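Local coordinates for Mgp-operon protein 3 (Mycoplasma pneumoniae, PDB 6RJ1) that probably helps Mycoplasma pneumoniae attach to host cells, acting at the cell surface as an adhesion protein alongside the P1 adhesin, at residues T502-N511 with Y591-N602; T581-G589 with A616-K625. All blocks are in the same frame, centred on the assembly; numbering follows the deposited sequence.

Contact 1 (T502-N511 with Y591-N602); sequences TDKQKQFVEN and YKALVENTAGLN
The ring of Phe-508 meets the 591-602 segment with both a face and its edge: Leu-601 CD1 makes a CH-pi contact over one face, 3.8 Å from the ring centroid, while the carbonyl oxygens of Asn-597 and Ala-599 approach the rim near the ring plane. Thr-502 is the N-cap of helix 503-511, which packs on the end of helix 591-595 and on the type II turn from Thr-598 to Leu-601; both segments lie in the MgpC adhesin family region. Leu-601 CG stands anti to its backbone N (chi1 -178°), which carries CD1 over the ring. Arg-689 adds a cation-pi contact to the same ring. At the amino end, Thr-502 OG1 accepts from Gln-505 N and donates to Gln-505 OE1, reaching a lone pair in the carbonyl plane. This bond steadies the flat amide beside Val-595, whose CG2 is 3.6 Å from Gln-505 OE1. A water accepts from Lys-504 N at 3.0 Å and donates to Glu-596 OE1, linking the first turn to the acid. At the far end, the amide of Asn-511, its OD1 held by Lys-529, sends ND2 to Leu-601 O at 3.2 Å, with a fairly straight N-H (162°) arriving from above the carbonyl plane.

Contact 2 (T581-G589 with A616-K625); sequences TTAGLDSDG and AYVTPVSGMK
Asp-586 reaches from the type I turn Gly-584 to Ser-587 into the loop 616-625, joining two irregular loops of the MgpC adhesin region. Its CB lies against Pro-620 O. With CG lying between the backbone N and the carbonyl carbon (chi1 63°), the carboxylate faces Ser-622. There OD1 accepts from Ser-622 OG at 2.8 Å, the hydroxyl coming from above the carboxylate plane, and OD2 receives Ser-622 N at 2.9 Å on its syn lone pair; two donors of a single residue thus fix the rotation of the acid. The chain of Lys-625, at the close of a type II' turn begun by Ser-622, runs alongside Asp-586 OD2. The neighbouring Leu-585 joins the loops through its backbone: its N donates to Thr-619 O at 2.8 Å, almost straight (173°). Beyond, Leu-585 CD1 packs against Ala-616 CB at 3.9 Å, and Val-618 and Pro-620 add apolar surface. Gly-584 O closes the type I turn, taking Ser-587 N and Ser-587 OG from the same face. Farther along, toward solvent, Lys-625 forms a salt bridge with the exposed Asp-588, its NZ lying 2.9 Å from Asp-588 OD1 in a weak hydrogen bond.

Overall arrangement
The centres of contacts 1 and 2 are about 12 Å apart, and their segments alternate along the chain: 581-589 runs almost directly into 591-602, and 616-625 follows soon after. Asn-597 joins the two. Its OD1, which also forms an Asx turn with Ala-599 N, probably accepts from Gly-584 N at 2.8 Å, while its ND2 lies 3.0 Å from Ser-622 OG in a probable hydrogen bond. One amide therefore touches both loops of contact 2. Arg-689 makes a second link, bonding Asn-597 O in contact 1 and Thr-581 O in segment 581-589. Contact 1 lies about 21 Å and contact 2 about 28 Å, centre to centre, from the middle of the chain.

Contact 1 (T502-N511 with Y591-N602)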
ATOM      1  N   THR A 502     -11.703  11.579  11.338  1.00 65.74           N
ATOM      2  CA  THR A 502     -11.796  12.739  12.230  1.00 65.50           C
ATOM      3  C   THR A 502     -10.662  13.698  11.862  1.00 68.86           C
ATOM      4  O   THR A 502      -9.680  13.276  11.240  1.00 67.85           O
ATOM      5  CB  THR A 502     -11.719  12.323  13.724  1.00 71.62           C
ATOM      6  OG1 THR A 502     -10.527  11.574  13.966  1.00 73.76           O
ATOM      7  CG2 THR A 502     -12.931  11.533  14.188  1.00 67.08           C
ATOM      8  N   ASP A 503     -10.780  14.980  12.262  1.00 66.24           N
ATOM      9  CA  ASP A 503      -9.727  15.965  12.010  1.00 66.81           C
ATOM     10  C   ASP A 503      -8.471  15.609  12.815  1.00 68.60           C
ATOM     11  O   ASP A 503      -7.350  15.831  12.343  1.00 68.33           O
ATOM     12  CB  ASP A 503     -10.195  17.395  12.323  1.00 69.79           C
ATOM     13  CG  ASP A 503      -9.202  18.469  11.899  1.00 90.05           C
ATOM     14  OD1 ASP A 503      -8.787  18.467  10.703  1.00 91.99           O
ATOM     15  OD2 ASP A 503      -8.841  19.314  12.757  1.00 98.63           O
ATOM     16  N   LYS A 504      -8.674  15.002  14.002  1.00 62.19           N
ATOM     17  CA  LYS A 504      -7.601  14.542  14.863  1.00 61.11           C
ATOM     18  C   LYS A 504      -6.818  13.422  14.166  1.00 65.00           C
ATOM     19  O   LYS A 504      -5.587  13.418  14.215  1.00 64.10           O
ATOM     20  CB  LYS A 504      -8.160  14.083  16.224  1.00 62.48           C
ATOM     21  CG  LYS A 504      -7.179  14.261  17.386  1.00 66.85           C
ATOM     22  CD  LYS A 504      -7.018  15.726  17.836  1.00 72.67           C
ATOM     23  CE  LYS A 504      -7.801  16.078  19.080  1.00 79.33           C
ATOM     24  NZ  LYS A 504      -9.247  16.231  18.810  1.00 93.66           N
ATOM     25  N   GLN A 505      -7.528  12.521  13.455  1.00 61.22           N
ATOM     26  CA  GLN A 505      -6.907  11.421  12.725  1.00 61.10           C
ATOM     27  C   GLN A 505      -6.011  11.898  11.583  1.00 64.68           C
ATOM     28  O   GLN A 505      -4.970  11.279  11.335  1.00 64.05           O
ATOM     29  CB  GLN A 505      -7.944  10.402  12.257  1.00 62.73           C
ATOM     30  CG  GLN A 505      -8.227   9.343  13.317  1.00 65.19           C
ATOM     31  CD  GLN A 505      -9.405   8.485  12.958  1.00 77.62           C
ATOM     32  OE1 GLN A 505     -10.557   8.924  13.008  1.00 67.84           O
ATOM     33  NE2 GLN A 505      -9.139   7.236  12.604  1.00 71.63           N
ATOM     34  N   LYS A 506      -6.381  13.029  10.932  1.00 60.67           N
ATOM     35  CA  LYS A 506      -5.581  13.654   9.872  1.00 59.72           C
ATOM     36  C   LYS A 506      -4.318  14.235  10.518  1.00 63.50           C
ATOM     37  O   LYS A 506      -3.208  13.967  10.045  1.00 62.46           O
ATOM     38  CB  LYS A 506      -6.379  14.764   9.166  1.00 60.90           C
ATOM     39  CG  LYS A 506      -5.695  15.321   7.911  1.00 67.23           C
ATOM     40  CD  LYS A 506      -6.586  16.286   7.115  1.00 75.06           C
ATOM     41  CE  LYS A 506      -6.502  17.716   7.586  1.00 85.18           C
ATOM     42  NZ  LYS A 506      -7.401  18.599   6.795  1.00 92.88           N
ATOM     43  N   GLN A 507      -4.510  15.001  11.628  1.00 59.91           N
ATOM     44  CA  GLN A 507      -3.471  15.654  12.429  1.00 59.34           C
ATOM     45  C   GLN A 507      -2.385  14.658  12.825  1.00 62.45           C
ATOM     46  O   GLN A 507      -1.210  14.970  12.673  1.00 61.59           O
ATOM     47  CB  GLN A 507      -4.071  16.307  13.682  1.00 60.28           C
ATOM     48  CG  GLN A 507      -4.838  17.597  13.423  1.00 65.53           C
ATOM     49  CD  GLN A 507      -5.560  18.089  14.660  1.00 78.27           C
ATOM     50  OE1 GLN A 507      -5.029  18.094  15.774  1.00 71.72           O
ATOM     51  NE2 GLN A 507      -6.791  18.528  14.495  1.00 73.17           N
ATOM     52  N   PHE A 508      -2.779  13.441  13.264  1.00 57.37           N
ATOM     53  CA  PHE A 508      -1.849  12.376  13.634  1.00 55.76           C
ATOM     54  C   PHE A 508      -0.894  12.018  12.496  1.00 60.23           C
ATOM     55  O   PHE A 508       0.311  11.957  12.721  1.00 60.73           O
ATOM     56  CB  PHE A 508      -2.610  11.121  14.095  1.00 56.36           C
ATOM     57  CG  PHE A 508      -2.826  11.063  15.585  1.00 56.39           C
ATOM     58  CD1 PHE A 508      -1.803  10.670  16.439  1.00 57.76           C
ATOM     59  CD2 PHE A 508      -4.055  11.408  16.140  1.00 57.59           C
ATOM     60  CE1 PHE A 508      -2.004  10.617  17.815  1.00 58.26           C
ATOM     61  CE2 PHE A 508      -4.246  11.378  17.525  1.00 59.45           C
ATOM     62  CZ  PHE A 508      -3.214  11.005  18.353  1.00 57.09           C
ATOM     63  N   VAL A 509      -1.428  11.817  11.282  1.00 56.73           N
ATOM     64  CA  VAL A 509      -0.655  11.446  10.095  1.00 56.99           C
ATOM     65  C   VAL A 509       0.240  12.606   9.674  1.00 63.09           C
ATOM     66  O   VAL A 509       1.452  12.419   9.532  1.00 62.97           O
ATOM     67  CB  VAL A 509      -1.565  10.943   8.935  1.00 60.28           C
ATOM     68  CG1 VAL A 509      -0.757  10.616   7.678  1.00 59.78           C
ATOM     69  CG2 VAL A 509      -2.398   9.737   9.370  1.00 59.82           C
ATOM     70  N   GLU A 510      -0.360  13.806   9.513  1.00 60.51           N
ATOM     71  CA  GLU A 510       0.301  15.035   9.070  1.00 59.66           C
ATOM     72  C   GLU A 510       1.366  15.554  10.020  1.00 62.80           C
ATOM     73  O   GLU A 510       2.356  16.112   9.548  1.00 64.23           O
ATOM     74  CB  GLU A 510      -0.723  16.130   8.759  1.00 60.89           C
ATOM     75  CG  GLU A 510      -1.488  15.899   7.460  1.00 71.56           C
ATOM     76  CD  GLU A 510      -2.456  16.995   7.048  1.00 97.07           C
ATOM     77  OE1 GLU A 510      -2.810  17.846   7.898  1.00 98.96           O
ATOM     78  OE2 GLU A 510      -2.866  16.998   5.866  1.00 89.66           O
ATOM     79  N   ASN A 511       1.179  15.393  11.339  1.00 56.92           N
ATOM     80  CA  ASN A 511       2.160  15.874  12.313  1.00 56.05           C
ATOM     81  C   ASN A 511       3.444  15.067  12.272  1.00 60.46           C
ATOM     82  O   ASN A 511       4.519  15.607  12.514  1.00 59.75           O
ATOM     83  CB  ASN A 511       1.578  15.947  13.730  1.00 51.70           C
ATOM     84  CG  ASN A 511       0.545  17.026  13.902  1.00 66.42           C
ATOM     85  OD1 ASN A 511       0.302  17.850  13.005  1.00 66.03           O
ATOM     86  ND2 ASN A 511      -0.107  17.034  15.058  1.00 54.97           N
ATOM     87  N   TYR A 591     -15.451   4.008  19.928  1.00 81.24           N
ATOM     88  CA  TYR A 591     -14.552   4.169  18.791  1.00 79.80           C
ATOM     89  C   TYR A 591     -14.020   5.590  18.656  1.00 82.83           C
ATOM     90  O   TYR A 591     -12.805   5.754  18.556  1.00 81.71           O
ATOM     91  CB  TYR A 591     -15.189   3.693  17.470  1.00 79.96           C
ATOM     92  CG  TYR A 591     -14.258   3.802  16.278  1.00 80.54           C
ATOM     93  CD1 TYR A 591     -13.301   2.823  16.022  1.00 82.47           C
ATOM     94  CD2 TYR A 591     -14.320   4.896  15.415  1.00 80.87           C
ATOM     95  CE1 TYR A 591     -12.434   2.924  14.929  1.00 83.44           C
ATOM     96  CE2 TYR A 591     -13.457   5.011  14.323  1.00 81.21           C
ATOM     97  CZ  TYR A 591     -12.518   4.020  14.080  1.00 88.38           C
ATOM     98  OH  TYR A 591     -11.657   4.131  13.008  1.00 88.20           O
ATOM     99  N   LYS A 592     -14.912   6.607  18.645  1.00 79.79           N
ATOM    100  CA  LYS A 592     -14.513   8.006  18.463  1.00 79.85           C
ATOM    101  C   LYS A 592     -13.576   8.525  19.537  1.00 81.85           C
ATOM    102  O   LYS A 592     -12.618   9.218  19.202  1.00 81.94           O
ATOM    103  CB  LYS A 592     -15.712   8.948  18.295  1.00 83.88           C
ATOM    104  CG  LYS A 592     -15.353  10.193  17.472  1.00110.27           C
ATOM    105  CD  LYS A 592     -16.565  11.047  17.104  1.00124.28           C
ATOM    106  CE  LYS A 592     -16.425  11.696  15.744  1.00135.67           C
ATOM    107  NZ  LYS A 592     -16.563  10.711  14.629  1.00144.60           N
ATOM    108  N   ALA A 593     -13.820   8.184  20.809  1.00 76.29           N
ATOM    109  CA  ALA A 593     -12.953   8.638  21.895  1.00 75.08           C
ATOM    110  C   ALA A 593     -11.553   8.055  21.771  1.00 75.85           C
ATOM    111  O   ALA A 593     -10.579   8.772  22.021  1.00 76.93           O
ATOM    112  CB  ALA A 593     -13.556   8.284  23.242  1.00 75.94           C
ATOM    113  N   LEU A 594     -11.453   6.778  21.349  1.00 68.49           N
ATOM    114  CA  LEU A 594     -10.182   6.074  21.169  1.00 66.58           C
ATOM    115  C   LEU A 594      -9.354   6.662  20.040  1.00 68.22           C
ATOM    116  O   LEU A 594      -8.160   6.883  20.222  1.00 67.35           O
ATOM    117  CB  LEU A 594     -10.398   4.572  20.928  1.00 66.25           C
ATOM    118  CG  LEU A 594     -10.827   3.716  22.117  1.00 70.54           C
ATOM    119  CD1 LEU A 594     -11.289   2.362  21.654  1.00 71.06           C
ATOM    120  CD2 LEU A 594      -9.710   3.545  23.119  1.00 71.52           C
ATOM    121  N   VAL A 595      -9.983   6.924  18.883  1.00 63.80           N
ATOM    122  CA  VAL A 595      -9.288   7.457  17.709  1.00 63.37           C
ATOM    123  C   VAL A 595      -8.935   8.943  17.880  1.00 67.17           C
ATOM    124  O   VAL A 595      -7.959   9.408  17.285  1.00 66.69           O
ATOM    125  CB  VAL A 595     -10.003   7.161  16.362  1.00 66.79           C
ATOM    126  CG1 VAL A 595     -10.093   5.659  16.121  1.00 66.13           C
ATOM    127  CG2 VAL A 595     -11.384   7.814  16.286  1.00 66.62           C
ATOM    128  N   GLU A 596      -9.701   9.676  18.706  1.00 63.70           N
ATOM    129  CA  GLU A 596      -9.430  11.088  18.966  1.00 63.53           C
ATOM    130  C   GLU A 596      -8.517  11.286  20.187  1.00 67.71           C
ATOM    131  O   GLU A 596      -8.200  12.429  20.513  1.00 68.00           O
ATOM    132  CB  GLU A 596     -10.728  11.913  19.078  1.00 65.04           C
ATOM    133  CG  GLU A 596     -11.497  12.034  17.768  1.00 77.89           C
ATOM    134  CD  GLU A 596     -12.715  12.942  17.778  1.00104.58           C
ATOM    135  OE1 GLU A 596     -12.847  13.758  16.836  1.00 97.94           O
ATOM    136  OE2 GLU A 596     -13.543  12.834  18.713  1.00103.40           O
ATOM    137  N   ASN A 597      -8.072  10.184  20.846  1.00 63.97           N
ATOM    138  CA  ASN A 597      -7.159  10.247  21.997  1.00 63.39           C
ATOM    139  C   ASN A 597      -5.866  10.947  21.612  1.00 67.23           C
ATOM    140  O   ASN A 597      -5.308  10.701  20.552  1.00 66.81           O
ATOM    141  CB  ASN A 597      -6.893   8.874  22.596  1.00 63.47           C
ATOM    142  CG  ASN A 597      -6.076   8.925  23.860  1.00 76.15           C
ATOM    143  OD1 ASN A 597      -4.870   8.717  23.842  1.00 71.69           O
ATOM    144  ND2 ASN A 597      -6.711   9.194  24.990  1.00 64.21           N
ATOM    145  N   THR A 598      -5.429  11.858  22.461  1.00 64.73           N
ATOM    146  CA  THR A 598      -4.293  12.757  22.260  1.00 63.72           C
ATOM    147  C   THR A 598      -2.899  12.059  22.344  1.00 66.04           C
ATOM    148  O   THR A 598      -1.933  12.635  21.849  1.00 65.15           O
ATOM    149  CB  THR A 598      -4.505  13.922  23.227  1.00 70.90           C
ATOM    150  OG1 THR A 598      -5.036  15.006  22.478  1.00 70.45           O
ATOM    151  CG2 THR A 598      -3.270  14.329  24.024  1.00 73.24           C
ATOM    152  N   ALA A 599      -2.797  10.836  22.907  1.00 62.70           N
ATOM    153  CA  ALA A 599      -1.510  10.141  23.046  1.00 62.25           C
ATOM    154  C   ALA A 599      -0.715  10.035  21.744  1.00 65.43           C
ATOM    155  O   ALA A 599      -1.127   9.344  20.805  1.00 65.26           O
ATOM    156  CB  ALA A 599      -1.692   8.770  23.680  1.00 62.85           C
ATOM    157  N   GLY A 600       0.386  10.785  21.697  1.00 60.11           N
ATOM    158  CA  GLY A 600       1.320  10.820  20.576  1.00 58.22           C
ATOM    159  C   GLY A 600       0.951  11.730  19.425  1.00 58.78           C
ATOM    160  O   GLY A 600       1.544  11.614  18.354  1.00 58.27           O
ATOM    161  N   LEU A 601      -0.015  12.653  19.632  1.00 53.19           N
ATOM    162  CA  LEU A 601      -0.498  13.580  18.611  1.00 52.23           C
ATOM    163  C   LEU A 601       0.596  14.429  17.987  1.00 57.86           C
ATOM    164  O   LEU A 601       0.697  14.489  16.756  1.00 57.64           O
ATOM    165  CB  LEU A 601      -1.646  14.464  19.150  1.00 51.67           C
ATOM    166  CG  LEU A 601      -2.303  15.472  18.181  1.00 55.60           C
ATOM    167  CD1 LEU A 601      -2.885  14.784  16.945  1.00 55.41           C
ATOM    168  CD2 LEU A 601      -3.376  16.289  18.886  1.00 56.53           C
ATOM    169  N   ASN A 602       1.411  15.079  18.834  1.00 54.39           N
ATOM    170  CA  ASN A 602       2.466  15.972  18.373  1.00 53.73           C
ATOM    171  C   ASN A 602       3.884  15.408  18.506  1.00 57.75           C
ATOM    172  O   ASN A 602       4.789  15.919  17.856  1.00 58.72           O
ATOM    173  CB  ASN A 602       2.349  17.319  19.079  1.00 52.94           C
ATOM    174  CG  ASN A 602       0.997  17.968  18.940  1.00 73.32           C
ATOM    175  OD1 ASN A 602       0.543  18.320  17.832  1.00 66.99           O
ATOM    176  ND2 ASN A 602       0.331  18.148  20.072  1.00 62.30           N
TER
HETATM  177  O   HOH W   1     -11.142  15.649  15.590  1.00 63.98           O
HETATM  178  O   HOH W   2       1.633  11.943  15.377  1.00 50.77           O

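Contact 2 (T581-G589 with A616-K625)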
ATOM      1  N   THR A 581       1.721   6.128  18.007  1.00 58.10           N
ATOM      2  CA  THR A 581       0.555   6.995  18.210  1.00 57.74           C
ATOM      3  C   THR A 581      -0.633   6.241  18.805  1.00 61.32           C
ATOM      4  O   THR A 581      -1.776   6.658  18.624  1.00 60.75           O
ATOM      5  CB  THR A 581       0.174   7.706  16.923  1.00 63.70           C
ATOM      6  OG1 THR A 581      -0.152   6.737  15.929  1.00 61.25           O
ATOM      7  CG2 THR A 581       1.241   8.663  16.447  1.00 63.54           C
ATOM      8  N   THR A 582      -0.361   5.143  19.522  1.00 57.71           N
ATOM      9  CA  THR A 582      -1.393   4.321  20.145  1.00 57.95           C
ATOM     10  C   THR A 582      -2.096   5.103  21.252  1.00 64.98           C
ATOM     11  O   THR A 582      -1.432   5.750  22.060  1.00 65.25           O
ATOM     12  CB  THR A 582      -0.783   2.994  20.623  1.00 58.96           C
ATOM     13  OG1 THR A 582      -0.158   2.367  19.503  1.00 60.04           O
ATOM     14  CG2 THR A 582      -1.811   2.052  21.239  1.00 53.02           C
ATOM     15  N   ALA A 583      -3.438   5.046  21.271  1.00 62.90           N
ATOM     16  CA  ALA A 583      -4.290   5.693  22.266  1.00 62.83           C
ATOM     17  C   ALA A 583      -3.891   5.233  23.664  1.00 69.89           C
ATOM     18  O   ALA A 583      -3.590   4.055  23.855  1.00 69.87           O
ATOM     19  CB  ALA A 583      -5.744   5.333  22.001  1.00 63.21           C
ATOM     20  N   GLY A 584      -3.881   6.167  24.612  1.00 68.45           N
ATOM     21  CA  GLY A 584      -3.516   5.910  26.003  1.00 69.38           C
ATOM     22  C   GLY A 584      -4.373   4.869  26.700  1.00 75.36           C
ATOM     23  O   GLY A 584      -5.501   4.602  26.273  1.00 74.44           O
ATOM     24  N   LEU A 585      -3.837   4.268  27.780  1.00 73.54           N
ATOM     25  CA  LEU A 585      -4.538   3.249  28.565  1.00 74.03           C
ATOM     26  C   LEU A 585      -5.802   3.803  29.227  1.00 80.79           C
ATOM     27  O   LEU A 585      -6.783   3.081  29.405  1.00 81.32           O
ATOM     28  CB  LEU A 585      -3.607   2.642  29.626  1.00 73.69           C
ATOM     29  CG  LEU A 585      -2.541   1.677  29.120  1.00 78.18           C
ATOM     30  CD1 LEU A 585      -1.507   1.406  30.190  1.00 77.95           C
ATOM     31  CD2 LEU A 585      -3.145   0.367  28.649  1.00 81.46           C
ATOM     32  N   ASP A 586      -5.771   5.096  29.548  1.00 78.32           N
ATOM     33  CA  ASP A 586      -6.824   5.872  30.196  1.00 78.58           C
ATOM     34  C   ASP A 586      -7.802   6.535  29.204  1.00 82.76           C
ATOM     35  O   ASP A 586      -8.555   7.425  29.606  1.00 81.96           O
ATOM     36  CB  ASP A 586      -6.174   6.943  31.094  1.00 80.57           C
ATOM     37  CG  ASP A 586      -5.346   7.967  30.336  1.00 94.55           C
ATOM     38  OD1 ASP A 586      -4.557   7.563  29.447  1.00 95.27           O
ATOM     39  OD2 ASP A 586      -5.477   9.165  30.633  1.00103.16           O
ATOM     40  N   SER A 587      -7.805   6.108  27.925  1.00 79.96           N
ATOM     41  CA  SER A 587      -8.716   6.671  26.926  1.00 80.30           C
ATOM     42  C   SER A 587     -10.161   6.389  27.301  1.00 86.46           C
ATOM     43  O   SER A 587     -10.454   5.348  27.899  1.00 85.59           O
ATOM     44  CB  SER A 587      -8.450   6.071  25.552  1.00 83.28           C
ATOM     45  OG  SER A 587      -7.150   6.369  25.084  1.00 92.90           O
ATOM     46  N   ASP A 588     -11.064   7.315  26.938  1.00 85.46           N
ATOM     47  CA  ASP A 588     -12.493   7.147  27.167  1.00 86.41           C
ATOM     48  C   ASP A 588     -13.037   6.094  26.195  1.00 90.86           C
ATOM     49  O   ASP A 588     -12.415   5.830  25.159  1.00 90.66           O
ATOM     50  CB  ASP A 588     -13.241   8.485  27.034  1.00 88.82           C
ATOM     51  CG  ASP A 588     -12.944   9.462  28.153  1.00103.74           C
ATOM     52  OD1 ASP A 588     -13.041   9.060  29.343  1.00103.94           O
ATOM     53  OD2 ASP A 588     -12.627  10.632  27.847  1.00112.92           O
ATOM     54  N   GLY A 589     -14.157   5.477  26.568  1.00 87.17           N
ATOM     55  CA  GLY A 589     -14.790   4.415  25.797  1.00 86.61           C
ATOM     56  C   GLY A 589     -15.395   4.841  24.479  1.00 89.74           C
ATOM     57  O   GLY A 589     -15.766   6.003  24.295  1.00 89.54           O
ATOM     58  N   ALA A 616       3.315  -2.520  30.266  1.00 86.78           N
ATOM     59  CA  ALA A 616       2.467  -2.066  29.164  1.00 83.65           C
ATOM     60  C   ALA A 616       3.350  -1.206  28.268  1.00 83.90           C
ATOM     61  O   ALA A 616       4.280  -0.545  28.760  1.00 83.30           O
ATOM     62  CB  ALA A 616       1.292  -1.250  29.684  1.00 83.92           C
ATOM     63  N   TYR A 617       3.097  -1.238  26.954  1.00 77.17           N
ATOM     64  CA  TYR A 617       3.893  -0.450  26.017  1.00 75.36           C
ATOM     65  C   TYR A 617       3.208   0.880  25.635  1.00 74.04           C
ATOM     66  O   TYR A 617       3.715   1.612  24.795  1.00 72.43           O
ATOM     67  CB  TYR A 617       4.296  -1.293  24.797  1.00 76.82           C
ATOM     68  CG  TYR A 617       5.433  -2.247  25.098  1.00 79.11           C
ATOM     69  CD1 TYR A 617       6.756  -1.813  25.091  1.00 81.34           C
ATOM     70  CD2 TYR A 617       5.188  -3.585  25.390  1.00 80.05           C
ATOM     71  CE1 TYR A 617       7.807  -2.687  25.361  1.00 82.46           C
ATOM     72  CE2 TYR A 617       6.232  -4.470  25.667  1.00 81.08           C
ATOM     73  CZ  TYR A 617       7.541  -4.016  25.649  1.00 89.32           C
ATOM     74  OH  TYR A 617       8.579  -4.877  25.926  1.00 90.54           O
ATOM     75  N   VAL A 618       2.093   1.208  26.312  1.00 68.99           N
ATOM     76  CA  VAL A 618       1.300   2.426  26.107  1.00 68.47           C
ATOM     77  C   VAL A 618       1.289   3.280  27.372  1.00 73.51           C
ATOM     78  O   VAL A 618       1.435   2.754  28.479  1.00 73.55           O
ATOM     79  CB  VAL A 618      -0.153   2.162  25.637  1.00 71.78           C
ATOM     80  CG1 VAL A 618      -0.585   3.196  24.614  1.00 71.57           C
ATOM     81  CG2 VAL A 618      -0.345   0.755  25.091  1.00 71.56           C
ATOM     82  N   THR A 619       1.065   4.593  27.205  1.00 70.24           N
ATOM     83  CA  THR A 619       1.016   5.560  28.297  1.00 70.21           C
ATOM     84  C   THR A 619      -0.189   5.350  29.218  1.00 74.64           C
ATOM     85  O   THR A 619      -1.303   5.146  28.732  1.00 74.67           O
ATOM     86  CB  THR A 619       1.111   7.001  27.765  1.00 78.73           C
ATOM     87  OG1 THR A 619       1.100   7.902  28.870  1.00 76.37           O
ATOM     88  CG2 THR A 619      -0.008   7.365  26.783  1.00 78.34           C
ATOM     89  N   PRO A 620       0.007   5.412  30.552  1.00 71.67           N
ATOM     90  CA  PRO A 620      -1.139   5.260  31.464  1.00 71.32           C
ATOM     91  C   PRO A 620      -1.944   6.555  31.623  1.00 76.28           C
ATOM     92  O   PRO A 620      -3.046   6.512  32.159  1.00 76.53           O
ATOM     93  CB  PRO A 620      -0.502   4.789  32.776  1.00 72.94           C
ATOM     94  CG  PRO A 620       1.011   4.875  32.562  1.00 77.87           C
ATOM     95  CD  PRO A 620       1.255   5.638  31.306  1.00 73.53           C
ATOM     96  N   VAL A 621      -1.397   7.702  31.168  1.00 73.81           N
ATOM     97  CA  VAL A 621      -2.060   9.015  31.189  1.00 73.68           C
ATOM     98  C   VAL A 621      -1.983   9.693  29.808  1.00 77.24           C
ATOM     99  O   VAL A 621      -0.933   9.682  29.160  1.00 76.24           O
ATOM    100  CB  VAL A 621      -1.636   9.966  32.340  1.00 77.30           C
ATOM    101  CG1 VAL A 621      -2.179   9.489  33.685  1.00 77.38           C
ATOM    102  CG2 VAL A 621      -0.134  10.152  32.393  1.00 76.65           C
ATOM    103  N   SER A 622      -3.116  10.247  29.356  1.00 73.94           N
ATOM    104  CA  SER A 622      -3.269  10.928  28.068  1.00 73.73           C
ATOM    105  C   SER A 622      -4.449  11.910  28.109  1.00 77.51           C
ATOM    106  O   SER A 622      -5.251  11.881  29.043  1.00 76.63           O
ATOM    107  CB  SER A 622      -3.470   9.910  26.943  1.00 76.87           C
ATOM    108  OG  SER A 622      -4.646   9.137  27.139  1.00 85.07           O
ATOM    109  N   GLY A 623      -4.537  12.759  27.095  1.00 74.73           N
ATOM    110  CA  GLY A 623      -5.618  13.722  26.935  1.00 74.73           C
ATOM    111  C   GLY A 623      -5.691  14.754  28.022  1.00 78.11           C
ATOM    112  O   GLY A 623      -4.720  15.474  28.254  1.00 77.41           O
ATOM    113  N   MET A 624      -6.845  14.817  28.691  1.00 75.59           N
ATOM    114  CA  MET A 624      -7.111  15.755  29.781  1.00 75.94           C
ATOM    115  C   MET A 624      -7.168  15.050  31.133  1.00 78.10           C
ATOM    116  O   MET A 624      -7.853  15.510  32.048  1.00 77.79           O
ATOM    117  CB  MET A 624      -8.385  16.571  29.497  1.00 78.75           C
ATOM    118  CG  MET A 624      -8.247  17.509  28.320  1.00 83.25           C
ATOM    119  SD  MET A 624      -7.108  18.867  28.656  1.00 88.64           S
ATOM    120  CE  MET A 624      -6.911  19.534  26.997  1.00 85.71           C
ATOM    121  N   LYS A 625      -6.402  13.955  31.269  1.00 73.97           N
ATOM    122  CA  LYS A 625      -6.344  13.159  32.494  1.00 73.81           C
ATOM    123  C   LYS A 625      -4.981  13.240  33.218  1.00 78.02           C
ATOM    124  O   LYS A 625      -4.661  12.382  34.048  1.00 78.36           O
ATOM    125  CB  LYS A 625      -6.758  11.712  32.209  1.00 76.68           C
ATOM    126  CG  LYS A 625      -8.237  11.554  31.851  1.00 89.00           C
ATOM    127  CD  LYS A 625      -8.577  10.107  31.525  1.00 97.03           C
ATOM    128  CE  LYS A 625     -10.061   9.846  31.443  1.00107.84           C
ATOM    129  NZ  LYS A 625     -10.667  10.491  30.255  1.00116.44           N
TER